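PDB 3E0X: lipase-esterase related protein from Clostridium acetobutylicum, which probably acts as a hydrolase of the alpha/beta hydrolase fold, although its substrate is not known. Local coordinates for residues A[29-34]-A[228-233]; A[61-66]-A[176-181]; A[110-115]-A[187-192]; A[135-140]-A[166-171]. All blocks are in the same frame, centred on the assembly; numbering follows the deposited sequence. Where two conformers were deposited one is given.

Contact 1 (A[29-34]-A[228-233])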
loop_
_atom_site.group_PDB
_atom_site.type_symbol
_atom_site.label_atom_id
_atom_site.label_comp_id
_atom_site.label_asym_id
_atom_site.label_seq_id
_atom_site.Cartn_x
_atom_site.Cartn_y
_atom_site.Cartn_z
ATOM N N LEU A 29 8.146 -4.593 -3.163
ATOM C CA LEU A 29 8.642 -3.248 -2.845
ATOM C C LEU A 29 9.136 -2.488 -4.084
ATOM O O LEU A 29 9.276 -1.267 -4.043
ATOM C CB LEU A 29 9.770 -3.318 -1.784
ATOM C CG LEU A 29 11.039 -4.073 -2.172
ATOM C CD1 LEU A 29 12.017 -3.208 -2.975
ATOM C CD2 LEU A 29 11.764 -4.603 -0.922
ATOM N N LYS A 30 9.407 -3.212 -5.177
ATOM C CA LYS A 30 9.889 -2.607 -6.421
ATOM C C LYS A 30 8.916 -1.575 -7.000
ATOM O O LYS A 30 9.306 -0.692 -7.778
ATOM C CB LYS A 30 10.179 -3.697 -7.467
ATOM C CG LYS A 30 11.284 -4.697 -7.061
ATOM C CD LYS A 30 11.434 -5.880 -8.053
ATOM C CE LYS A 30 10.144 -6.706 -8.218
ATOM N NZ LYS A 30 10.132 -7.749 -9.318
ATOM N N ILE A 31 7.636 -1.685 -6.626
ATOM C CA ILE A 31 6.606 -0.815 -7.177
ATOM C C ILE A 31 6.800 0.639 -6.745
ATOM O O ILE A 31 6.268 1.560 -7.385
ATOM C CB ILE A 31 5.175 -1.325 -6.797
ATOM C CG1 ILE A 31 4.112 -0.767 -7.771
ATOM C CG2 ILE A 31 4.824 -1.007 -5.303
ATOM C CD1 ILE A 31 4.249 -1.243 -9.207
ATOM N N PHE A 32 7.560 0.830 -5.655
ATOM C CA PHE A 32 7.853 2.171 -5.121
ATOM C C PHE A 32 9.088 2.831 -5.737
ATOM O O PHE A 32 9.525 3.862 -5.262
ATOM C CB PHE A 32 7.995 2.075 -3.597
ATOM C CG PHE A 32 6.698 1.814 -2.872
ATOM C CD1 PHE A 32 5.698 2.780 -2.863
ATOM C CD2 PHE A 32 6.495 0.616 -2.191
ATOM C CE1 PHE A 32 4.498 2.559 -2.159
ATOM C CE2 PHE A 32 5.319 0.400 -1.476
ATOM C CZ PHE A 32 4.306 1.374 -1.485
ATOM N N GLY A 33 9.621 2.249 -6.815
ATOM C CA GLY A 33 10.884 2.688 -7.378
ATOM C C GLY A 33 10.919 4.136 -7.820
ATOM O O GLY A 33 11.964 4.785 -7.754
ATOM N N GLU A 34 9.798 4.643 -8.325
ATOM C CA GLU A 34 9.754 6.062 -8.678
ATOM C C GLU A 34 9.501 6.941 -7.476
ATOM O O GLU A 34 10.134 7.965 -7.322
ATOM C CB GLU A 34 8.704 6.341 -9.749
ATOM C CG GLU A 34 9.046 5.777 -11.094
ATOM C CD GLU A 34 10.439 6.197 -11.611
ATOM O OE1 GLU A 34 10.664 7.400 -11.818
ATOM O OE2 GLU A 34 11.281 5.299 -11.826
ATOM N N PHE A 228 -1.837 3.435 -11.268
ATOM C CA PHE A 228 -0.388 3.663 -11.327
ATOM C C PHE A 228 -0.025 5.122 -11.057
ATOM O O PHE A 228 1.053 5.566 -11.421
ATOM C CB PHE A 228 0.200 3.156 -12.656
ATOM C CG PHE A 228 0.927 1.831 -12.541
ATOM C CD1 PHE A 228 0.634 0.912 -11.526
ATOM C CD2 PHE A 228 1.871 1.484 -13.509
ATOM C CE1 PHE A 228 1.296 -0.321 -11.473
ATOM C CE2 PHE A 228 2.545 0.275 -13.458
ATOM C CZ PHE A 228 2.265 -0.641 -12.448
ATOM N N LEU A 229 -0.908 5.842 -10.371
ATOM C CA LEU A 229 -0.607 7.201 -9.913
ATOM C C LEU A 229 0.780 7.281 -9.276
ATOM O O LEU A 229 1.522 8.220 -9.536
ATOM C CB LEU A 229 -1.662 7.647 -8.894
ATOM C CG LEU A 229 -1.493 9.023 -8.253
ATOM C CD1 LEU A 229 -1.622 10.159 -9.284
ATOM C CD2 LEU A 229 -2.518 9.205 -7.112
ATOM N N LEU A 230 1.135 6.289 -8.456
ATOM C CA LEU A 230 2.426 6.320 -7.718
ATOM C C LEU A 230 3.648 6.148 -8.625
ATOM O O LEU A 230 4.793 6.299 -8.157
ATOM C CB LEU A 230 2.469 5.247 -6.600
ATOM C CG LEU A 230 2.806 3.789 -6.996
ATOM C CD1 LEU A 230 3.007 2.948 -5.736
ATOM C CD2 LEU A 230 1.811 3.111 -7.944
ATOM N N VAL A 231 3.400 5.742 -9.881
ATOM C CA VAL A 231 4.461 5.549 -10.864
ATOM C C VAL A 231 4.491 6.725 -11.840
ATOM O O VAL A 231 5.551 7.333 -12.055
ATOM C CB VAL A 231 4.252 4.222 -11.642
ATOM C CG1 VAL A 231 5.051 4.220 -12.942
ATOM C CG2 VAL A 231 4.629 3.062 -10.765
ATOM N N VAL A 232 3.337 7.075 -12.400
ATOM C CA VAL A 232 3.299 8.126 -13.424
ATOM C C VAL A 232 3.304 9.541 -12.842
ATOM O O VAL A 232 3.651 10.505 -13.544
ATOM C CB VAL A 232 2.112 7.960 -14.403
ATOM C CG1 VAL A 232 2.189 6.599 -15.069
ATOM C CG2 VAL A 232 0.774 8.127 -13.702
ATOM N N ASN A 233 2.899 9.671 -11.581
ATOM C CA ASN A 233 2.984 10.976 -10.915
ATOM C C ASN A 233 3.616 10.807 -9.547
ATOM O O ASN A 233 3.110 11.307 -8.540
ATOM C CB ASN A 233 1.606 11.666 -10.815
ATOM C CG ASN A 233 1.718 13.166 -10.524
ATOM O OD1 ASN A 233 2.829 13.697 -10.344
ATOM N ND2 ASN A 233 0.570 13.868 -10.537
HETATM O O HOH W 1 6.812 4.307 -7.625
#

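Contact 2 (A[61-66]-A[176-181])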
loop_
_atom_site.group_PDB
_atom_site.type_symbol
_atom_site.label_atom_id
_atom_site.label_comp_id
_atom_site.label_asym_id
_atom_site.label_seq_id
_atom_site.Cartn_x
_atom_site.Cartn_y
_atom_site.Cartn_z
ATOM N N SER A 61 -3.538 -15.187 3.488
ATOM C CA SER A 61 -4.756 -15.140 2.683
ATOM C C SER A 61 -5.675 -14.011 3.086
ATOM O O SER A 61 -6.687 -13.754 2.411
ATOM C CB SER A 61 -5.547 -16.436 2.799
ATOM O OG SER A 61 -4.818 -17.509 2.226
ATOM N N THR A 62 -5.334 -13.317 4.171
ATOM C CA THR A 62 -6.193 -12.238 4.690
ATOM C C THR A 62 -5.393 -10.986 4.953
ATOM O O THR A 62 -4.180 -11.053 5.249
ATOM C CB THR A 62 -6.940 -12.641 5.988
ATOM O OG1 THR A 62 -6.027 -12.701 7.089
ATOM C CG2 THR A 62 -7.615 -14.003 5.822
ATOM N N VAL A 63 -6.064 -9.829 4.892
ATOM C CA VAL A 63 -5.347 -8.605 5.240
ATOM C C VAL A 63 -4.891 -8.651 6.708
ATOM O O VAL A 63 -3.834 -8.130 7.049
ATOM C CB VAL A 63 -6.192 -7.373 4.910
ATOM C CG1 VAL A 63 -5.558 -6.110 5.464
ATOM C CG2 VAL A 63 -6.313 -7.247 3.381
ATOM N N TYR A 64 -5.683 -9.284 7.574
ATOM C CA TYR A 64 -5.274 -9.476 8.967
ATOM C C TYR A 64 -3.936 -10.181 9.125
ATOM O O TYR A 64 -3.139 -9.828 9.991
ATOM C CB TYR A 64 -6.354 -10.236 9.737
ATOM C CG TYR A 64 -7.632 -9.436 9.790
ATOM C CD1 TYR A 64 -7.732 -8.317 10.630
ATOM C CD2 TYR A 64 -8.738 -9.773 9.004
ATOM C CE1 TYR A 64 -8.883 -7.566 10.698
ATOM C CE2 TYR A 64 -9.919 -9.019 9.059
ATOM C CZ TYR A 64 -9.985 -7.901 9.894
ATOM O OH TYR A 64 -11.135 -7.149 9.961
ATOM N N GLY A 65 -3.669 -11.183 8.300
ATOM C CA GLY A 65 -2.367 -11.851 8.320
ATOM C C GLY A 65 -1.248 -10.878 8.010
ATOM O O GLY A 65 -0.233 -10.854 8.734
ATOM N N TYR A 66 -1.413 -10.098 6.928
ATOM C CA TYR A 66 -0.423 -9.079 6.568
ATOM C C TYR A 66 -0.249 -8.034 7.670
ATOM O O TYR A 66 0.890 -7.646 7.988
ATOM C CB TYR A 66 -0.777 -8.413 5.232
ATOM C CG TYR A 66 -0.662 -9.312 4.027
ATOM C CD1 TYR A 66 0.581 -9.781 3.596
ATOM C CD2 TYR A 66 -1.787 -9.643 3.295
ATOM C CE1 TYR A 66 0.692 -10.585 2.463
ATOM C CE2 TYR A 66 -1.692 -10.449 2.142
ATOM C CZ TYR A 66 -0.450 -10.916 1.744
ATOM O OH TYR A 66 -0.356 -11.697 0.612
ATOM N N LYS A 176 -11.111 -8.477 -1.343
ATOM C CA LYS A 176 -12.560 -8.588 -1.381
ATOM C C LYS A 176 -13.125 -8.960 0.010
ATOM O O LYS A 176 -14.261 -8.595 0.334
ATOM C CB LYS A 176 -13.010 -9.586 -2.448
ATOM C CG LYS A 176 -14.513 -9.749 -2.458
ATOM C CD LYS A 176 -15.072 -10.385 -3.702
ATOM C CE LYS A 176 -16.582 -10.536 -3.490
ATOM N NZ LYS A 176 -17.161 -11.758 -4.092
ATOM N N LEU A 177 -12.335 -9.651 0.833
ATOM C CA LEU A 177 -12.784 -10.066 2.154
ATOM C C LEU A 177 -12.668 -8.967 3.213
ATOM O O LEU A 177 -13.484 -8.953 4.125
ATOM C CB LEU A 177 -11.989 -11.273 2.625
ATOM C CG LEU A 177 -12.226 -12.590 1.877
ATOM C CD1 LEU A 177 -11.211 -13.651 2.341
ATOM C CD2 LEU A 177 -13.658 -13.091 2.006
ATOM N N ILE A 178 -11.679 -8.074 3.120
ATOM C CA ILE A 178 -11.408 -7.126 4.227
ATOM C C ILE A 178 -12.493 -6.058 4.411
ATOM O O ILE A 178 -13.035 -5.519 3.437
ATOM C CB ILE A 178 -10.020 -6.457 4.077
ATOM C CG1 ILE A 178 -9.597 -5.756 5.379
ATOM C CG2 ILE A 178 -9.977 -5.497 2.859
ATOM C CD1 ILE A 178 -9.468 -6.678 6.639
ATOM N N ASP A 179 -12.822 -5.764 5.671
ATOM C CA ASP A 179 -13.715 -4.652 5.937
ATOM C C ASP A 179 -13.347 -4.039 7.274
ATOM O O ASP A 179 -13.825 -4.492 8.330
ATOM C CB ASP A 179 -15.166 -5.136 5.934
ATOM C CG ASP A 179 -16.165 -3.999 6.062
ATOM O OD1 ASP A 179 -15.738 -2.851 6.356
ATOM O OD2 ASP A 179 -17.375 -4.273 5.838
ATOM N N LEU A 180 -12.488 -3.024 7.225
ATOM C CA LEU A 180 -12.070 -2.317 8.443
ATOM C C LEU A 180 -12.875 -1.050 8.686
ATOM O O LEU A 180 -12.531 -0.267 9.566
ATOM C CB LEU A 180 -10.589 -1.920 8.365
ATOM C CG LEU A 180 -9.606 -3.082 8.246
ATOM C CD1 LEU A 180 -8.246 -2.607 7.723
ATOM C CD2 LEU A 180 -9.485 -3.818 9.563
ATOM N N VAL A 181 -13.916 -0.816 7.894
ATOM C CA VAL A 181 -14.552 0.495 7.916
ATOM C C VAL A 181 -15.063 0.898 9.304
ATOM O O VAL A 181 -14.864 2.046 9.736
ATOM C CB VAL A 181 -15.648 0.620 6.841
ATOM C CG1 VAL A 181 -16.469 1.912 7.045
ATOM C CG2 VAL A 181 -15.008 0.646 5.487
HETATM O O HOH W 2 -12.839 -7.580 7.975
#

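Contact 3 (A[110-115]-A[187-192])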
loop_
_atom_site.group_PDB
_atom_site.type_symbol
_atom_site.label_atom_id
_atom_site.label_comp_id
_atom_site.label_asym_id
_atom_site.label_seq_id
_atom_site.Cartn_x
_atom_site.Cartn_y
_atom_site.Cartn_z
ATOM N N ARG A 110 3.310 6.998 13.964
ATOM C CA ARG A 110 2.780 8.335 14.254
ATOM C C ARG A 110 1.780 8.857 13.219
ATOM O O ARG A 110 0.947 9.703 13.531
ATOM C CB ARG A 110 3.910 9.340 14.423
ATOM C CG ARG A 110 4.925 8.963 15.525
ATOM C CD ARG A 110 4.309 8.932 16.932
ATOM N NE ARG A 110 3.823 10.264 17.282
ATOM C CZ ARG A 110 2.608 10.529 17.784
ATOM N NH1 ARG A 110 1.749 9.544 18.062
ATOM N NH2 ARG A 110 2.257 11.793 17.997
ATOM N N LYS A 111 1.876 8.370 11.980
ATOM C CA LYS A 111 0.965 8.795 10.904
ATOM C C LYS A 111 0.861 7.661 9.904
ATOM O O LYS A 111 1.769 6.827 9.778
ATOM C CB LYS A 111 1.508 10.015 10.157
ATOM C CG LYS A 111 1.603 11.273 10.988
ATOM C CD LYS A 111 1.978 12.459 10.096
ATOM C CE LYS A 111 2.090 13.752 10.937
ATOM N NZ LYS A 111 3.109 13.557 12.013
ATOM N N VAL A 112 -0.221 7.676 9.135
ATOM C CA VAL A 112 -0.391 6.698 8.070
ATOM C C VAL A 112 -0.893 7.362 6.797
ATOM O O VAL A 112 -1.710 8.274 6.851
ATOM C CB VAL A 112 -1.374 5.575 8.522
ATOM C CG1 VAL A 112 -1.908 4.770 7.348
ATOM C CG2 VAL A 112 -0.729 4.711 9.603
ATOM N N VAL A 113 -0.390 6.885 5.648
ATOM C CA VAL A 113 -0.898 7.300 4.352
ATOM C C VAL A 113 -1.414 6.076 3.601
ATOM O O VAL A 113 -0.706 5.063 3.467
ATOM C CB VAL A 113 0.229 7.917 3.515
ATOM C CG1 VAL A 113 -0.267 8.278 2.122
ATOM C CG2 VAL A 113 0.798 9.161 4.212
ATOM N N SER A 114 -2.641 6.194 3.102
ATOM C CA SER A 114 -3.220 5.167 2.241
ATOM C C SER A 114 -3.232 5.706 0.823
ATOM O O SER A 114 -3.982 6.652 0.522
ATOM C CB SER A 114 -4.646 4.804 2.689
ATOM O OG SER A 114 -5.274 3.919 1.755
ATOM N N LEU A 115 -2.397 5.113 -0.026
ATOM C CA LEU A 115 -2.206 5.569 -1.392
ATOM C C LEU A 115 -2.937 4.592 -2.317
ATOM O O LEU A 115 -2.589 3.402 -2.362
ATOM C CB LEU A 115 -0.703 5.546 -1.681
ATOM C CG LEU A 115 -0.169 5.834 -3.072
ATOM C CD1 LEU A 115 -0.685 7.170 -3.542
ATOM C CD2 LEU A 115 1.364 5.781 -3.017
ATOM N N ILE A 187 -8.994 4.950 15.037
ATOM C CA ILE A 187 -7.616 5.341 14.766
ATOM C C ILE A 187 -7.346 6.697 15.416
ATOM O O ILE A 187 -8.039 7.680 15.115
ATOM C CB ILE A 187 -7.327 5.389 13.255
ATOM C CG1 ILE A 187 -7.357 3.961 12.680
ATOM C CG2 ILE A 187 -5.970 6.058 13.004
ATOM C CD1 ILE A 187 -7.295 3.871 11.141
ATOM N N ASP A 188 -6.306 6.738 16.255
ATOM C CA ASP A 188 -5.957 7.918 17.075
ATOM C C ASP A 188 -5.014 8.915 16.384
ATOM O O ASP A 188 -4.887 10.068 16.797
ATOM C CB ASP A 188 -5.252 7.483 18.384
ATOM C CG ASP A 188 -6.123 6.629 19.307
ATOM O OD1 ASP A 188 -7.329 6.921 19.479
ATOM O OD2 ASP A 188 -5.555 5.689 19.915
ATOM N N ILE A 189 -4.294 8.438 15.371
ATOM C CA ILE A 189 -3.237 9.207 14.705
ATOM C C ILE A 189 -3.734 9.772 13.384
ATOM O O ILE A 189 -4.786 9.348 12.888
ATOM C CB ILE A 189 -1.988 8.324 14.464
ATOM C CG1 ILE A 189 -2.366 7.059 13.685
ATOM C CG2 ILE A 189 -1.285 7.996 15.829
ATOM C CD1 ILE A 189 -1.141 6.217 13.316
ATOM N N PRO A 190 -2.997 10.750 12.816
ATOM C CA PRO A 190 -3.407 11.328 11.510
ATOM C C PRO A 190 -3.296 10.324 10.355
ATOM O O PRO A 190 -2.354 9.522 10.273
ATOM C CB PRO A 190 -2.458 12.512 11.315
ATOM C CG PRO A 190 -1.869 12.792 12.737
ATOM C CD PRO A 190 -1.814 11.426 13.393
ATOM N N VAL A 191 -4.290 10.370 9.473
ATOM C CA VAL A 191 -4.332 9.498 8.297
ATOM C C VAL A 191 -4.571 10.357 7.078
ATOM O O VAL A 191 -5.436 11.237 7.112
ATOM C CB VAL A 191 -5.514 8.495 8.410
ATOM C CG1 VAL A 191 -5.687 7.695 7.111
ATOM C CG2 VAL A 191 -5.281 7.522 9.558
ATOM N N LYS A 192 -3.790 10.132 6.020
ATOM C CA LYS A 192 -4.057 10.833 4.754
ATOM C C LYS A 192 -4.319 9.815 3.662
ATOM O O LYS A 192 -3.580 8.840 3.557
ATOM C CB LYS A 192 -2.886 11.731 4.307
ATOM C CG LYS A 192 -3.116 12.445 2.992
ATOM C CD LYS A 192 -2.133 13.573 2.799
ATOM C CE LYS A 192 -2.496 14.348 1.552
ATOM N NZ LYS A 192 -1.588 15.522 1.355
#

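Contact 4 (A[135-140]-A[166-171])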
loop_
_atom_site.group_PDB
_atom_site.type_symbol
_atom_site.label_atom_id
_atom_site.label_comp_id
_atom_site.label_asym_id
_atom_site.label_seq_id
_atom_site.Cartn_x
_atom_site.Cartn_y
_atom_site.Cartn_z
ATOM N N ASN A 135 -9.893 -18.728 -10.510
ATOM C CA ASN A 135 -8.447 -18.813 -10.603
ATOM C C ASN A 135 -7.912 -18.283 -11.926
ATOM O O ASN A 135 -6.855 -18.721 -12.399
ATOM C CB ASN A 135 -7.958 -20.233 -10.323
ATOM C CG ASN A 135 -6.671 -20.238 -9.506
ATOM O OD1 ASN A 135 -5.582 -20.356 -10.062
ATOM N ND2 ASN A 135 -6.794 -20.070 -8.195
ATOM N N GLN A 136 -8.607 -17.279 -12.461
ATOM C CA GLN A 136 -8.226 -16.673 -13.737
ATOM C C GLN A 136 -8.023 -15.184 -13.546
ATOM O O GLN A 136 -8.905 -14.495 -13.018
ATOM C CB GLN A 136 -9.314 -16.903 -14.801
ATOM C CG GLN A 136 -9.610 -18.389 -15.137
ATOM C CD GLN A 136 -8.354 -19.219 -15.451
ATOM O OE1 GLN A 136 -7.474 -18.792 -16.216
ATOM N NE2 GLN A 136 -8.266 -20.410 -14.846
ATOM N N LEU A 137 -6.870 -14.695 -13.972
ATOM C CA LEU A 137 -6.527 -13.290 -13.841
ATOM C C LEU A 137 -6.678 -12.568 -15.178
ATOM O O LEU A 137 -5.992 -12.887 -16.153
ATOM C CB LEU A 137 -5.086 -13.158 -13.333
ATOM C CG LEU A 137 -4.523 -11.748 -13.201
ATOM C CD1 LEU A 137 -5.386 -10.918 -12.252
ATOM C CD2 LEU A 137 -3.061 -11.760 -12.718
ATOM N N ASP A 138 -7.608 -11.613 -15.226
ATOM C CA ASP A 138 -7.885 -10.860 -16.445
ATOM C C ASP A 138 -6.829 -9.766 -16.610
ATOM O O ASP A 138 -6.975 -8.676 -16.057
ATOM C CB ASP A 138 -9.306 -10.285 -16.412
ATOM C CG ASP A 138 -9.673 -9.479 -17.648
ATOM O OD1 ASP A 138 -8.790 -9.231 -18.515
ATOM O OD2 ASP A 138 -10.851 -9.060 -17.745
ATOM N N ASN A 139 -5.789 -10.041 -17.401
ATOM C CA ASN A 139 -4.736 -9.055 -17.622
ATOM C C ASN A 139 -5.229 -7.815 -18.372
ATOM O O ASN A 139 -4.735 -6.710 -18.140
ATOM C CB ASN A 139 -3.565 -9.654 -18.399
ATOM C CG ASN A 139 -2.289 -8.854 -18.236
ATOM O OD1 ASN A 139 -1.956 -8.443 -17.127
ATOM N ND2 ASN A 139 -1.568 -8.629 -19.332
ATOM N N ASN A 140 -6.207 -7.983 -19.258
ATOM C CA ASN A 140 -6.781 -6.826 -19.940
ATOM C C ASN A 140 -7.365 -5.848 -18.932
ATOM O O ASN A 140 -7.150 -4.623 -19.022
ATOM C CB ASN A 140 -7.845 -7.242 -20.954
ATOM C CG ASN A 140 -8.434 -6.053 -21.701
ATOM O OD1 ASN A 140 -7.761 -5.440 -22.531
ATOM N ND2 ASN A 140 -9.696 -5.721 -21.405
ATOM N N ASP A 166 -0.867 -16.841 -8.954
ATOM C CA ASP A 166 -1.541 -17.242 -7.709
ATOM C C ASP A 166 -1.385 -16.183 -6.638
ATOM O O ASP A 166 -2.226 -16.095 -5.737
ATOM C CB ASP A 166 -1.069 -18.610 -7.198
ATOM C CG ASP A 166 -1.697 -19.758 -7.983
ATOM O OD1 ASP A 166 -2.830 -19.602 -8.480
ATOM O OD2 ASP A 166 -1.032 -20.807 -8.112
ATOM N N ILE A 167 -0.328 -15.388 -6.721
ATOM C CA ILE A 167 -0.138 -14.348 -5.715
ATOM C C ILE A 167 -1.168 -13.217 -5.887
ATOM O O ILE A 167 -1.833 -12.813 -4.913
ATOM C CB ILE A 167 1.297 -13.801 -5.714
ATOM C CG1 ILE A 167 2.278 -14.943 -5.390
ATOM C CG2 ILE A 167 1.443 -12.615 -4.710
ATOM C CD1 ILE A 167 3.708 -14.548 -5.525
HETATM N N MSE A 168 -1.304 -12.686 -7.104
HETATM C CA MSE A 168 -2.348 -11.668 -7.367
HETATM C C MSE A 168 -3.754 -12.194 -6.990
HETATM O O MSE A 168 -4.589 -11.478 -6.409
HETATM C CB MSE A 168 -2.286 -11.227 -8.831
HETATM C CG MSE A 168 -3.317 -10.172 -9.166
HETATM SE SE MSE A 168 -2.957 -8.450 -8.285
HETATM C CE MSE A 168 -1.660 -7.796 -9.599
ATOM N N ILE A 169 -4.032 -13.444 -7.338
ATOM C CA ILE A 169 -5.329 -14.018 -7.008
ATOM C C ILE A 169 -5.554 -14.049 -5.475
ATOM O O ILE A 169 -6.592 -13.601 -4.971
ATOM C CB ILE A 169 -5.484 -15.423 -7.665
ATOM C CG1 ILE A 169 -5.587 -15.265 -9.189
ATOM C CG2 ILE A 169 -6.703 -16.167 -7.116
ATOM C CD1 ILE A 169 -5.431 -16.554 -9.955
ATOM N N ASN A 170 -4.554 -14.524 -4.733
ATOM C CA ASN A 170 -4.612 -14.538 -3.272
ATOM C C ASN A 170 -4.901 -13.154 -2.727
ATOM O O ASN A 170 -5.753 -12.974 -1.853
ATOM C CB ASN A 170 -3.268 -14.996 -2.744
ATOM C CG ASN A 170 -3.204 -15.012 -1.212
ATOM O OD1 ASN A 170 -3.592 -15.984 -0.577
ATOM N ND2 ASN A 170 -2.715 -13.917 -0.625
ATOM N N ASP A 171 -4.162 -12.179 -3.234
ATOM C CA ASP A 171 -4.247 -10.830 -2.696
ATOM C C ASP A 171 -5.577 -10.159 -3.037
ATOM O O ASP A 171 -6.132 -9.439 -2.198
ATOM C CB ASP A 171 -3.072 -9.994 -3.185
ATOM C CG ASP A 171 -1.743 -10.417 -2.571
ATOM O OD1 ASP A 171 -1.740 -11.198 -1.588
ATOM O OD2 ASP A 171 -0.692 -9.932 -3.064
#

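Contact 1 (A[29-34]-A[228-233])
Ile31 O and Leu230 O are bridged by a water in this buried contact, which donates to both carbonyls, to Ile31 O at 2.8 Å and to Leu230 O at 2.9 Å. The same water accepts a weak bond from the backbone N of Glu34. Three main-chain groups thus hold it; no direct hydrogen bond spans the two segments. Around this polar point the contact is apolar. Ile31 reaches with CD1 to CE1 and CZ of the Phe228 ring, both 3.8 Å away; its CG1 lies anti to the backbone N (chi1 -159°), which carries the tip of the chain toward the phenyl group. Leu230 sends CD1 obliquely against the Phe32 ring, 3.9 Å from CE1, and the two side chains lie roughly perpendicular. Glu34 lays only its aliphatic part by the helical turn, CG 3.9 Å from Val231 O, while its carboxylate turns away to Lys37 and Tyr157. Tyr91 of strand 86-91 touches Ile31, Phe32, Phe228 and Leu230, and Phe228 follows His227 of the ortho-xylene pocket. The 3-10 turn in the loop after strand 18-22 thus meets helix 229-232 beside the ligand site, and the shared water gives both carbonyls a donor within a largely apolar contact.

Contact 2 (A[61-66]-A[176-181])
Val63 and Tyr64, in the first turn of helix 63-76 of this alpha/beta hydrolase fold, receive Ile178 from the chain that leaves helix 165-177. The tight part of the contact is the isoleucine. With CG1 anti to the backbone N (chi1 -166°), its side chain extends toward helix 63-76, and CD1 comes to rest over one face of the Tyr64 ring, 3.4 Å from CE2. The same methyl lies 3.8 Å from Val63 CB, while Ile178 CB packs against Val63 CG2 at 3.9 Å; the valine and isoleucine side chains meet at about a right angle. Val63, a buried residue, also touches Met93 and Ile97 of helix 93-102.

The other side is looser, and its Tyr64 and Asp179 are exposed, although Leu180 is buried. Only the outer end of the tyrosine meets this leucine: Leu180 CD2 approaches the ring obliquely and lies 3.7 Å from Tyr64 OH, as the two side chains run past each other in opposite directions. Beyond the ring a water lies in the ring plane, 2.7 Å from Tyr64 OH, and accepts from Asp179 N; a polar link is thereby added to the packing at this margin.

Each segment also braces its own turn. Thr62 is the N-cap of helix 63-76, with OG1 accepting from Gly65 N. In segment 176-181, Asp179 forms an Asx turn, its OD1 met nearly end-on by Val181 N at 3.1 Å with an N-H...O angle of 157°.

Contact 3 (A[110-115]-A[187-192])
Ile189 and Pro190 pack side by side against the start of strand 109-115, with Arg110 O lying 3.4 Å from Ile189 CB and 3.3 Å from Pro190 CD. In Ile189 the CG1 branch stands between the backbone N and the carbonyl carbon (chi1 55°), which swings CD1 over the Arg110-Lys111 peptide and on to Val112 CG2, 4.0 Å away. Its other branch, CG2, meets the Arg110 guanidinium obliquely; the arginine chain is folded back at chi2 and chi3 to bring NH1 there. Lys111 crosses the proline ring at a slant, Lys111 CG lying 4.2 Å from Pro190 CG, and then runs on extended until a bend at chi4. Further along, Val112 and Val191 point to one face of the sheet, against helix 93-102, whereas Val113 and Lys192 point to the other. Lys192 is fully extended, its first torsion near 179°, and its long chain takes NZ to a salt bridge with Glu240. Three backbone bonds fix the pairing: Val112 N to Pro190 O (3.0 Å), Lys192 N to Val112 O (2.9 Å) and Ser114 N to Lys192 O (2.8 Å). These parallel neighbours, joined through intervening helices, belong to the central sheet of the alpha/beta hydrolase fold.

Contact 4 (A[135-140]-A[166-171])
Asn135, the C-prime residue of the Schellman motif that ends helix 126-133, and Leu137 just after it lie against Ile169 and selenomethionine Met168 of helix 165-177, in the helical region between strands 109-115 and 191-196 of the alpha/beta hydrolase fold.

Leu137 and Met168 form the apolar pair. In the conformer given, Leu137 turns both methyl groups to CG of Met168, with Leu137 CD1 3.8 Å from Met168 CG, and the two side chains cross at roughly a right angle. Met168 CG is anti to the backbone N (chi1 -179°), which directs it toward the leucine before the chain bends at chi2 and chi3; this residue also touches the bound ortho-xylene.

A methyl-to-main-chain contact joins Ile169 CD1 to Asn135 O, 3.6 Å apart, and the isoleucine side chain also packs on Ile132 of helix 126-133. An aliphatic methyl here closes on a peptide group at the positive-phi residue where the helix ends.

Polar groups gather at the exposed margin, where the side chain of Asn135 approaches the carboxylate of Asp166 with their planes 62° apart.

Other polar bonds work within each partner or lead elsewhere. Asp138, the N-cap of helix 139-146, has OD1 accepting from Tyr141 N and OD2 in a salt bridge with Lys131. On helix 165-177, Asp171 binds His52 and the backbone N of Gly26 through OD2, while its OD1 is shared by Tyr66 OH and Asn170 ND2, the latter at 3.0 Å and 29° out of the carboxylate plane.

In the fold
Contact 1 is wholly buried; contact 2 has a buried heart and an exposed margin, and contacts 3 and 4 are partly buried. Contact 3 belongs to the central sheet and is the one whose segments bond directly through their backbones. Contacts 1 and 2 use water at their polar points, and contact 4 rests on apolar side chains of one helix meeting a leucine and a main-chain carbonyl. Helix 165-177 serves both contacts 2 and 4, where Tyr66 OH and Asp171 OD1 form a probable hydrogen bond. Contact 1 touches the sheet of contact 3 through Leu230 and Leu115. Phe228 of contact 1 and Met168 of contact 4 both approach the ortho-xylene, whereas the side chains of Val63 in contact 2 and Ser114 in contact 3 are about 11 Å from it.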